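Local atomic coordinates of Lin1944 protein (Listeria innocua, PDB entry 3D7L), a protein that is of unknown function but probably acts as an oxidoreductase, as a member of the short-chain dehydrogenase/reductase (SDR) family. Residues A134-A139 against G196-V201; K140-E145 against I150-V155. All coordinates share one frame; numbering follows the deposited sequence.

Contact 1: residues A134-A139 against G196-V201; sequences AVTAFA and GESYQV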
ATOM      1  N   ALA D 134       0.238   0.015  -2.341  1.00 27.78           N
ATOM      2  CA  ALA D 134       0.617  -1.142  -1.557  1.00 28.23           C
ATOM      3  C   ALA D 134       1.087  -2.280  -2.468  1.00 27.53           C
ATOM      4  O   ALA D 134       2.123  -2.900  -2.232  1.00 27.27           O
ATOM      5  CB  ALA D 134      -0.545  -1.597  -0.729  1.00 27.38           C
ATOM      6  N   VAL D 135       0.313  -2.534  -3.510  1.00 28.02           N
ATOM      7  CA  VAL D 135       0.591  -3.643  -4.428  1.00 27.85           C
ATOM      8  C   VAL D 135       1.860  -3.362  -5.253  1.00 27.98           C
ATOM      9  O   VAL D 135       2.688  -4.280  -5.498  1.00 27.56           O
ATOM     10  CB  VAL D 135      -0.673  -3.984  -5.277  1.00 28.68           C
ATOM     11  CG1 VAL D 135      -0.360  -4.979  -6.415  1.00 27.44           C
ATOM     12  CG2 VAL D 135      -1.777  -4.591  -4.356  1.00 27.58           C
ATOM     13  N   THR D 136       2.067  -2.086  -5.602  1.00 27.81           N
ATOM     14  CA  THR D 136       3.228  -1.686  -6.418  1.00 27.30           C
ATOM     15  C   THR D 136       4.499  -1.970  -5.622  1.00 27.57           C
ATOM     16  O   THR D 136       5.426  -2.651  -6.115  1.00 27.67           O
ATOM     17  CB  THR D 136       3.176  -0.187  -6.832  1.00 27.31           C
ATOM     18  OG1 THR D 136       2.025   0.061  -7.654  1.00 28.10           O
ATOM     19  CG2 THR D 136       4.399   0.216  -7.599  1.00 25.49           C
ATOM     20  N   ALA D 137       4.513  -1.469  -4.391  1.00 26.79           N
ATOM     21  CA  ALA D 137       5.659  -1.603  -3.483  1.00 27.18           C
ATOM     22  C   ALA D 137       5.935  -3.045  -3.065  1.00 26.73           C
ATOM     23  O   ALA D 137       7.097  -3.445  -3.017  1.00 28.62           O
ATOM     24  CB  ALA D 137       5.471  -0.728  -2.263  1.00 25.88           C
ATOM     25  N   PHE D 138       4.894  -3.807  -2.746  1.00 26.77           N
ATOM     26  CA  PHE D 138       5.031  -5.255  -2.461  1.00 27.27           C
ATOM     27  C   PHE D 138       5.751  -5.993  -3.591  1.00 26.42           C
ATOM     28  O   PHE D 138       6.721  -6.702  -3.357  1.00 27.23           O
ATOM     29  CB  PHE D 138       3.671  -5.947  -2.211  1.00 26.93           C
ATOM     30  CG  PHE D 138       3.771  -7.467  -2.105  1.00 27.75           C
ATOM     31  CD1 PHE D 138       4.255  -8.068  -0.931  1.00 27.22           C
ATOM     32  CD2 PHE D 138       3.430  -8.293  -3.190  1.00 27.15           C
ATOM     33  CE1 PHE D 138       4.374  -9.477  -0.830  1.00 27.53           C
ATOM     34  CE2 PHE D 138       3.551  -9.694  -3.111  1.00 25.41           C
ATOM     35  CZ  PHE D 138       4.022 -10.296  -1.921  1.00 25.73           C
ATOM     36  N   ALA D 139       5.266  -5.808  -4.806  1.00 26.37           N
ATOM     37  CA  ALA D 139       5.822  -6.445  -6.015  1.00 25.98           C
ATOM     38  C   ALA D 139       7.289  -6.081  -6.287  1.00 25.94           C
ATOM     39  O   ALA D 139       8.100  -6.958  -6.610  1.00 24.57           O
ATOM     40  CB  ALA D 139       4.963  -6.089  -7.229  1.00 26.50           C
ATOM     41  N   GLY D 196      10.105  -6.827 -11.040  1.00 27.08           N
ATOM     42  CA  GLY D 196      10.104  -5.662 -10.158  1.00 27.38           C
ATOM     43  C   GLY D 196       9.630  -4.397 -10.838  1.00 27.63           C
ATOM     44  O   GLY D 196       9.841  -3.293 -10.318  1.00 28.55           O
ATOM     45  N   GLU D 197       8.979  -4.555 -11.989  1.00 27.29           N
ATOM     46  CA  GLU D 197       8.523  -3.437 -12.794  1.00 27.32           C
ATOM     47  C   GLU D 197       7.073  -3.083 -12.524  1.00 26.88           C
ATOM     48  O   GLU D 197       6.259  -3.944 -12.190  1.00 26.59           O
ATOM     49  CB  GLU D 197       8.699  -3.737 -14.275  1.00 28.12           C
ATOM     50  CG  GLU D 197      10.138  -4.072 -14.710  1.00 31.01           C
ATOM     51  CD  GLU D 197      11.131  -2.942 -14.449  1.00 34.32           C
ATOM     52  OE1 GLU D 197      10.757  -1.735 -14.476  1.00 33.21           O
ATOM     53  OE2 GLU D 197      12.302  -3.284 -14.192  1.00 36.85           O
ATOM     54  N   SER D 198       6.791  -1.791 -12.632  1.00 27.10           N
ATOM     55  CA  SER D 198       5.450  -1.211 -12.694  1.00 26.79           C
ATOM     56  C   SER D 198       5.301  -0.654 -14.113  1.00 27.35           C
ATOM     57  O   SER D 198       5.996   0.298 -14.504  1.00 27.36           O
ATOM     58  CB  SER D 198       5.287  -0.114 -11.620  1.00 27.31           C
ATOM     59  OG  SER D 198       4.056   0.592 -11.767  1.00 25.57           O
ATOM     60  N   TYR D 199       4.443  -1.298 -14.907  1.00 27.86           N
ATOM     61  CA  TYR D 199       4.196  -0.914 -16.287  1.00 28.01           C
ATOM     62  C   TYR D 199       2.999   0.003 -16.306  1.00 28.70           C
ATOM     63  O   TYR D 199       1.863  -0.456 -16.195  1.00 28.60           O
ATOM     64  CB  TYR D 199       3.910  -2.148 -17.157  1.00 27.86           C
ATOM     65  CG  TYR D 199       5.088  -3.098 -17.303  1.00 27.22           C
ATOM     66  CD1 TYR D 199       6.365  -2.611 -17.547  1.00 27.35           C
ATOM     67  CD2 TYR D 199       4.917  -4.478 -17.210  1.00 27.68           C
ATOM     68  CE1 TYR D 199       7.465  -3.470 -17.688  1.00 28.56           C
ATOM     69  CE2 TYR D 199       6.016  -5.352 -17.353  1.00 28.63           C
ATOM     70  CZ  TYR D 199       7.277  -4.834 -17.599  1.00 26.92           C
ATOM     71  OH  TYR D 199       8.366  -5.658 -17.730  1.00 26.97           O
ATOM     72  N   GLN D 200       3.248   1.301 -16.431  1.00 29.09           N
ATOM     73  CA  GLN D 200       2.169   2.290 -16.457  1.00 30.35           C
ATOM     74  C   GLN D 200       1.587   2.335 -17.875  1.00 29.79           C
ATOM     75  O   GLN D 200       2.333   2.367 -18.839  1.00 29.13           O
ATOM     76  CB  GLN D 200       2.732   3.671 -16.105  1.00 30.81           C
ATOM     77  CG  GLN D 200       3.528   3.766 -14.773  1.00 31.22           C
ATOM     78  CD  GLN D 200       4.349   5.057 -14.705  1.00 33.10           C
ATOM     79  OE1 GLN D 200       4.802   5.581 -15.737  1.00 37.84           O
ATOM     80  NE2 GLN D 200       4.513   5.592 -13.512  1.00 35.06           N
ATOM     81  N   VAL D 201       0.265   2.277 -18.008  1.00 29.67           N
ATOM     82  CA  VAL D 201      -0.377   2.477 -19.322  1.00 29.71           C
ATOM     83  C   VAL D 201      -1.300   3.691 -19.145  1.00 30.11           C
ATOM     84  O   VAL D 201      -2.510   3.536 -18.935  1.00 29.97           O
ATOM     85  CB  VAL D 201      -1.154   1.212 -19.853  1.00 29.14           C
ATOM     86  CG1 VAL D 201      -1.624   1.404 -21.303  1.00 28.29           C
ATOM     87  CG2 VAL D 201      -0.297  -0.065 -19.776  1.00 27.68           C
TER
HETATM   88  O   HOH W   1       2.131  -0.540 -10.249  1.00 19.28           O
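Thr136 on helix 126-142 and Ser198 on strand 198-201, the outermost of the sheet within this chain, meet through one apolar and one polar group apiece. The methyl CG2 of Thr136 meets the methylene of Ser198, with Thr136 CG2 to Ser198 CB at 4.1 Å, a light van der Waals touch. The two hydroxyls are set to one side of it and do not bond directly: Thr136 OG1 and Ser198 OG stand 4.6 Å apart, joined by a single water. That water lies 2.7 Å from Thr136 OG1, to which it donates, and 2.7 Å from Ser198 OG, with an angle of about 119° between the two oxygens. A chi1 of -63° sets Thr136 OG1 beside the backbone N and anti to the carbonyl carbon, where it hydrogen bonds to Asn132 O one turn back, and leaves CG2 anti to the backbone N, which brings the methyl up to Ser198. Thr154 OG1 of the neighbouring strand comes within 2.6 Å of the same water. One helical turn further on, Ala139 points its CB toward the loop, yet the closest approach is from backbone to backbone, Ala139 O to Gly196 CA at 4.3 Å. Gly196 has a positive phi (72°), a conformation that favours glycine. Farther along, Val201 packs on helix 179-191, across the sheet from helix 126-142. With one methyl contact and one bridging water between side chains, the chemistry implies a loose, partly hydrated join at this chain's sheet margin, in which Thr136 OG1 is gripped as donor and acceptor at once.

Contact 2: residues K140-E145 against I150-V155; sequences KSAAIE and IRINTV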
ATOM      1  N   LYS D 140       7.618  -4.785  -6.160  1.00 26.00           N
ATOM      2  CA  LYS D 140       9.001  -4.315  -6.322  1.00 26.74           C
ATOM      3  C   LYS D 140       9.922  -5.020  -5.323  1.00 25.53           C
ATOM      4  O   LYS D 140      10.970  -5.543  -5.721  1.00 25.81           O
ATOM      5  CB  LYS D 140       9.098  -2.795  -6.173  1.00 26.53           C
ATOM      6  CG  LYS D 140      10.482  -2.230  -6.498  1.00 28.34           C
ATOM      7  CD  LYS D 140      10.529  -0.719  -6.304  1.00 30.35           C
ATOM      8  CE  LYS D 140      11.944  -0.150  -6.524  1.00 32.33           C
ATOM      9  NZ  LYS D 140      12.412  -0.420  -7.902  1.00 34.12           N
ATOM     10  N   SER D 141       9.516  -5.073  -4.050  1.00 24.67           N
ATOM     11  CA  SER D 141      10.301  -5.765  -3.009  1.00 24.73           C
ATOM     12  C   SER D 141      10.321  -7.286  -3.171  1.00 25.25           C
ATOM     13  O   SER D 141      11.368  -7.908  -3.086  1.00 25.66           O
ATOM     14  CB  SER D 141       9.796  -5.396  -1.599  1.00 24.63           C
ATOM     15  OG  SER D 141      10.763  -5.707  -0.605  1.00 26.14           O
ATOM     16  N   ALA D 142       9.160  -7.891  -3.396  1.00 25.38           N
ATOM     17  CA  ALA D 142       9.058  -9.352  -3.568  1.00 25.78           C
ATOM     18  C   ALA D 142       9.975  -9.897  -4.681  1.00 25.52           C
ATOM     19  O   ALA D 142      10.573 -10.956  -4.521  1.00 25.53           O
ATOM     20  CB  ALA D 142       7.627  -9.749  -3.820  1.00 24.44           C
ATOM     21  N   ALA D 143      10.097  -9.141  -5.779  1.00 25.82           N
ATOM     22  CA  ALA D 143      10.930  -9.486  -6.924  1.00 25.16           C
ATOM     23  C   ALA D 143      12.346  -9.953  -6.545  1.00 25.60           C
ATOM     24  O   ALA D 143      12.901 -10.856  -7.177  1.00 25.22           O
ATOM     25  CB  ALA D 143      10.995  -8.295  -7.891  1.00 25.24           C
ATOM     26  N   ILE D 144      12.912  -9.383  -5.483  1.00 24.96           N
ATOM     27  CA  ILE D 144      14.269  -9.746  -5.075  1.00 25.51           C
ATOM     28  C   ILE D 144      14.366 -11.035  -4.233  1.00 26.31           C
ATOM     29  O   ILE D 144      15.465 -11.550  -4.009  1.00 26.22           O
ATOM     30  CB  ILE D 144      14.958  -8.578  -4.328  1.00 25.41           C
ATOM     31  CG1 ILE D 144      14.258  -8.326  -2.980  1.00 24.43           C
ATOM     32  CG2 ILE D 144      14.991  -7.316  -5.222  1.00 24.97           C
ATOM     33  CD1 ILE D 144      14.976  -7.350  -2.084  1.00 24.12           C
ATOM     34  N   GLU D 145      13.224 -11.549  -3.772  1.00 26.65           N
ATOM     35  CA  GLU D 145      13.194 -12.770  -2.967  1.00 27.57           C
ATOM     36  C   GLU D 145      12.572 -13.979  -3.676  1.00 27.54           C
ATOM     37  O   GLU D 145      12.409 -15.031  -3.069  1.00 27.55           O
ATOM     38  CB  GLU D 145      12.456 -12.531  -1.643  1.00 28.16           C
ATOM     39  CG  GLU D 145      13.246 -11.686  -0.641  1.00 29.24           C
ATOM     40  CD  GLU D 145      12.583 -11.676   0.724  1.00 31.51           C
ATOM     41  OE1 GLU D 145      11.935 -10.644   1.069  1.00 30.52           O
ATOM     42  OE2 GLU D 145      12.690 -12.714   1.423  1.00 29.72           O
ATOM     43  N   ILE D 150      11.559 -16.996 -10.651  1.00 27.62           N
ATOM     44  CA  ILE D 150      10.224 -16.455 -10.783  1.00 28.24           C
ATOM     45  C   ILE D 150      10.242 -14.926 -10.822  1.00 28.23           C
ATOM     46  O   ILE D 150      11.008 -14.290 -10.095  1.00 28.89           O
ATOM     47  CB  ILE D 150       9.315 -16.982  -9.667  1.00 27.94           C
ATOM     48  CG1 ILE D 150       8.937 -18.458  -9.943  1.00 27.85           C
ATOM     49  CG2 ILE D 150       8.066 -16.135  -9.549  1.00 29.44           C
ATOM     50  CD1 ILE D 150       8.615 -19.291  -8.693  1.00 24.22           C
ATOM     51  N   ARG D 151       9.423 -14.345 -11.702  1.00 27.75           N
ATOM     52  CA  ARG D 151       9.352 -12.878 -11.853  1.00 26.72           C
ATOM     53  C   ARG D 151       8.025 -12.333 -11.359  1.00 26.70           C
ATOM     54  O   ARG D 151       7.024 -13.068 -11.284  1.00 26.19           O
ATOM     55  CB  ARG D 151       9.597 -12.463 -13.310  1.00 26.56           C
ATOM     56  CG  ARG D 151      10.888 -13.070 -13.928  1.00 24.49           C
ATOM     57  CD  ARG D 151      11.034 -12.719 -15.431  1.00 25.49           C
ATOM     58  NE  ARG D 151      10.017 -13.407 -16.207  1.00 24.44           N
ATOM     59  CZ  ARG D 151       8.909 -12.858 -16.713  1.00 26.05           C
ATOM     60  NH1 ARG D 151       8.655 -11.564 -16.597  1.00 26.18           N
ATOM     61  NH2 ARG D 151       8.068 -13.617 -17.386  1.00 25.47           N
ATOM     62  N   ILE D 152       8.013 -11.051 -10.996  1.00 26.94           N
ATOM     63  CA  ILE D 152       6.764 -10.401 -10.577  1.00 26.51           C
ATOM     64  C   ILE D 152       6.749  -8.927 -10.989  1.00 26.86           C
ATOM     65  O   ILE D 152       7.663  -8.161 -10.647  1.00 26.59           O
ATOM     66  CB  ILE D 152       6.484 -10.577  -9.033  1.00 26.87           C
ATOM     67  CG1 ILE D 152       5.237  -9.780  -8.608  1.00 25.39           C
ATOM     68  CG2 ILE D 152       7.719 -10.120  -8.180  1.00 27.33           C
ATOM     69  CD1 ILE D 152       4.648 -10.237  -7.269  1.00 24.68           C
ATOM     70  N   ASN D 153       5.710  -8.546 -11.729  1.00 26.71           N
ATOM     71  CA  ASN D 153       5.531  -7.153 -12.154  1.00 27.10           C
ATOM     72  C   ASN D 153       4.107  -6.671 -11.872  1.00 25.92           C
ATOM     73  O   ASN D 153       3.237  -7.473 -11.576  1.00 26.20           O
ATOM     74  CB  ASN D 153       5.790  -6.998 -13.663  1.00 26.30           C
ATOM     75  CG  ASN D 153       7.173  -7.451 -14.076  1.00 28.53           C
ATOM     76  OD1 ASN D 153       8.175  -6.868 -13.655  1.00 28.41           O
ATOM     77  ND2 ASN D 153       7.239  -8.479 -14.933  1.00 29.28           N
ATOM     78  N   THR D 154       3.875  -5.369 -11.986  1.00 25.53           N
ATOM     79  CA  THR D 154       2.521  -4.851 -11.890  1.00 26.16           C
ATOM     80  C   THR D 154       2.179  -4.062 -13.149  1.00 25.99           C
ATOM     81  O   THR D 154       3.069  -3.514 -13.814  1.00 26.64           O
ATOM     82  CB  THR D 154       2.280  -3.966 -10.634  1.00 25.12           C
ATOM     83  OG1 THR D 154       3.229  -2.906 -10.589  1.00 28.27           O
ATOM     84  CG2 THR D 154       2.389  -4.785  -9.376  1.00 27.27           C
ATOM     85  N   VAL D 155       0.899  -4.030 -13.480  1.00 25.82           N
ATOM     86  CA  VAL D 155       0.401  -3.217 -14.580  1.00 27.06           C
ATOM     87  C   VAL D 155      -0.533  -2.162 -13.978  1.00 27.19           C
ATOM     88  O   VAL D 155      -1.417  -2.494 -13.181  1.00 28.19           O
ATOM     89  CB  VAL D 155      -0.269  -4.068 -15.666  1.00 26.78           C
ATOM     90  CG1 VAL D 155      -0.936  -3.168 -16.753  1.00 26.00           C
ATOM     91  CG2 VAL D 155       0.763  -5.033 -16.296  1.00 23.74           C
TER
HETATM   92  O   HOH W   2      11.838 -11.644  -9.422  1.00 17.55           O
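In the beta-alpha-beta unit made of strand 108-113, helix 126-142 and strand 151-157, the chain at Ala142 and Ala143 lies over strand 151-157, and Ile152 is the strand residue that meets it. Its CG2 methyl presses on the backbone at Ala143: Ile152 CG2 is 3.5 Å from Ala143 CA and equally near Ala143 N. The methyl of Ala143 lies alongside, with Ala143 CB to Ile152 CG2 at 3.8 Å, while Ala142 reaches the same group more loosely, Ala142 CB to Ile152 CG2 being 4.4 Å. The other branch of Ile152 serves a different neighbour: with CG1 anti to the backbone N (chi1 175°), it runs back under the helix to Ala139, CG1 lying 3.9 Å from Ala139 CB. Small alanines on this face let the chain come close, and the CA atoms of Ala143 and Ile152 are 5.6 Å apart. Nearby, a water donates to Ala143 O at 2.6 Å and to Ile150 O at 2.9 Å, giving each carbonyl a partner where the two backbones diverge. Beyond this, Glu145 hydrogen bonds through its carboxylate to Leu74 N and Gln124 N of the second subunit. Such close helix-on-sheet packing belongs to the crossover connections of the Rossmann-type fold of SDR proteins.

Overall arrangement
From the N terminus the chain completes five strands of the parallel sheet before entering helix 126-142, which carries the first segment of contact 1 and the beginning of that of contact 2. Contact 2 closes first, over the short turn that leads from the helix into strand 151-157. Contact 1 closes much later, after helices 164-167 and 179-191, when strand 198-201 joins the sheet beside strand 151-157; its loop therefore encloses that of contact 2. Their centres are 8 Å apart, and the neighbouring strands tie them together through probable hydrogen bonds from Gly196 N to Ile152 O and from Thr154 N to Glu197 O. The same helix also packs against the second subunit, linking the sheet margin to the dimer interface.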